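Side-chain contact in demethyldecarbamoylnovobiocin O-methyltransferase (Streptomyces caeruleus, PDB 2WK1), which transfers a methyl group from S-adenosyl-L-methionine to the noviose 4-hydroxyl in the penultimate step of novobiocin biosynthesis: residues 44-49 / 89-94. Sequence-based numbering, arbitrary orientation.
Sequences KVLAGT and KRLENI
The flat group that meets Leu91 is the peptide between Leu46 and Ala47. CD1 of Leu91 lies above one face of the peptide at its N-H end, 4.2 Å from Ala47 N. The same methyl reaches the side chains next to this peptide. Leu91 CD1 is 3.9 Å from Ala47 CB and 4.3 Å from Leu46 CB. The methyl faces the two beta carbons from one side. CG of Leu91 is anti to the carbonyl carbon and beside the backbone N (chi1 -73°), and chi2 of 164° then extends CD1 away from CA toward the other helix. All three residues are buried. The side-chain contacts are apolar, and no hydrogen bond crosses. Leu123 of helix 119-130 touches both leucines and extends the apolar cluster.

The protein has the class I methyltransferase fold, with strand order 3-2-1-4-5-7-6. Helix 87-103 precedes the first strand, 109-113, and helix 35-47 packs against helix 87-103 from the N-terminal region. Helix 35-47 closes in a Schellman motif. Gly48 has positive phi (77°), and its N bonds to Val45 O at 3.0 Å. Thr49 N makes the second, weak bond, to Lys44 O. Val45 packs on Val45 of the second subunit, which places the contact near the dimer interface. The side chain of Leu91 is about 6 Å from the bound S-adenosyl-L-homocysteine, and the next residue, Glu92, is the predicted proton acceptor.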
loop_
_atom_site.group_PDB
_atom_site.type_symbol
_atom_site.label_atom_id
_atom_site.label_comp_id
_atom_site.label_asym_id
_atom_site.label_seq_id
_atom_site.Cartn_x
_atom_site.Cartn_y
_atom_site.Cartn_z
ATOM N N LYS A 44 -5.122 4.691 -0.511
ATOM C CA LYS A 44 -4.500 4.764 0.812
ATOM C C LYS A 44 -2.985 4.588 0.787
ATOM O O LYS A 44 -2.237 5.215 1.551
ATOM C CB LYS A 44 -5.075 3.701 1.742
ATOM C CG LYS A 44 -6.523 3.852 2.066
ATOM C CD LYS A 44 -7.015 2.576 2.791
ATOM C CE LYS A 44 -8.231 2.793 3.661
ATOM N NZ LYS A 44 -9.440 2.860 2.860
ATOM N N VAL A 45 -2.515 3.729 -0.110
ATOM C CA VAL A 45 -1.077 3.484 -0.238
ATOM C C VAL A 45 -0.395 4.688 -0.890
ATOM O O VAL A 45 0.640 5.158 -0.452
ATOM C CB VAL A 45 -0.776 2.154 -1.045
ATOM C CG1 VAL A 45 0.693 1.963 -1.167
ATOM C CG2 VAL A 45 -1.510 0.957 -0.428
ATOM N N LEU A 46 -0.984 5.173 -1.962
ATOM C CA LEU A 46 -0.362 6.260 -2.708
ATOM C C LEU A 46 -0.158 7.520 -1.874
ATOM O O LEU A 46 0.869 8.202 -1.997
ATOM C CB LEU A 46 -1.215 6.598 -3.944
ATOM C CG LEU A 46 -1.115 5.586 -5.084
ATOM C CD1 LEU A 46 -2.260 5.819 -6.056
ATOM C CD2 LEU A 46 0.220 5.662 -5.794
ATOM N N ALA A 47 -1.143 7.840 -1.037
ATOM C CA ALA A 47 -1.072 9.012 -0.156
ATOM C C ALA A 47 -0.330 8.714 1.135
ATOM O O ALA A 47 -0.023 9.626 1.896
ATOM C CB ALA A 47 -2.458 9.513 0.163
ATOM N N GLY A 48 -0.066 7.436 1.394
ATOM C CA GLY A 48 0.645 7.038 2.599
ATOM C C GLY A 48 -0.164 7.046 3.873
ATOM O O GLY A 48 0.412 6.997 4.973
ATOM N N THR A 49 -1.483 7.058 3.766
ATOM C CA THR A 49 -2.302 6.964 4.980
ATOM C C THR A 49 -2.201 5.562 5.614
ATOM O O THR A 49 -2.218 5.414 6.826
ATOM C CB THR A 49 -3.771 7.344 4.751
ATOM O OG1 THR A 49 -4.334 6.468 3.787
ATOM C CG2 THR A 49 -3.913 8.796 4.301
ATOM N N LYS A 89 -8.721 13.281 -0.900
ATOM C CA LYS A 89 -9.859 13.829 -1.621
ATOM C C LYS A 89 -9.543 14.053 -3.110
ATOM O O LYS A 89 -10.368 13.770 -3.970
ATOM C CB LYS A 89 -10.368 15.098 -0.969
ATOM C CG LYS A 89 -11.039 14.839 0.392
ATOM C CD LYS A 89 -11.597 16.097 1.027
ATOM C CE LYS A 89 -12.237 15.861 2.387
ATOM N NZ LYS A 89 -12.927 17.128 2.818
ATOM N N ARG A 90 -8.357 14.570 -3.422
ATOM C CA ARG A 90 -7.998 14.753 -4.814
ATOM C C ARG A 90 -7.740 13.407 -5.530
ATOM O O ARG A 90 -8.025 13.292 -6.723
ATOM C CB ARG A 90 -6.863 15.763 -5.006
ATOM C CG ARG A 90 -7.370 17.196 -5.140
ATOM C CD ARG A 90 -6.269 18.260 -5.093
ATOM N NE ARG A 90 -5.914 18.584 -3.731
ATOM C CZ ARG A 90 -4.699 18.918 -3.296
ATOM N NH1 ARG A 90 -3.653 18.945 -4.094
ATOM N NH2 ARG A 90 -4.527 19.184 -2.020
ATOM N N LEU A 91 -7.234 12.404 -4.821
ATOM C CA LEU A 91 -7.141 11.057 -5.432
ATOM C C LEU A 91 -8.527 10.484 -5.716
ATOM O O LEU A 91 -8.760 9.906 -6.766
ATOM C CB LEU A 91 -6.336 10.106 -4.535
ATOM C CG LEU A 91 -4.824 10.316 -4.476
ATOM C CD1 LEU A 91 -4.236 9.586 -3.262
ATOM C CD2 LEU A 91 -4.110 9.905 -5.761
ATOM N N GLU A 92 -9.445 10.655 -4.763
ATOM C CA GLU A 92 -10.807 10.199 -4.976
ATOM C C GLU A 92 -11.469 10.899 -6.170
ATOM O O GLU A 92 -12.215 10.279 -6.916
ATOM C CB GLU A 92 -11.662 10.337 -3.699
ATOM C CG GLU A 92 -11.274 9.332 -2.610
ATOM C CD GLU A 92 -11.915 9.560 -1.225
ATOM O OE1 GLU A 92 -12.304 10.713 -0.884
ATOM O OE2 GLU A 92 -11.967 8.573 -0.441
ATOM N N ASN A 93 -11.169 12.186 -6.359
ATOM C CA ASN A 93 -11.651 12.902 -7.540
ATOM C C ASN A 93 -11.141 12.301 -8.843
ATOM O O ASN A 93 -11.885 12.173 -9.807
ATOM C CB ASN A 93 -11.270 14.382 -7.422
ATOM C CG ASN A 93 -11.502 15.159 -8.706
ATOM O OD1 ASN A 93 -10.541 15.427 -9.430
ATOM N ND2 ASN A 93 -12.757 15.486 -9.008
ATOM N N ILE A 94 -9.858 11.949 -8.888
ATOM C CA ILE A 94 -9.324 11.265 -10.077
ATOM C C ILE A 94 -10.108 9.982 -10.329
ATOM O O ILE A 94 -10.527 9.698 -11.451
ATOM C CB ILE A 94 -7.840 10.909 -9.928
ATOM C CG1 ILE A 94 -7.009 12.161 -9.918
ATOM C CG2 ILE A 94 -7.362 9.972 -11.071
ATOM C CD1 ILE A 94 -5.528 11.906 -9.571
#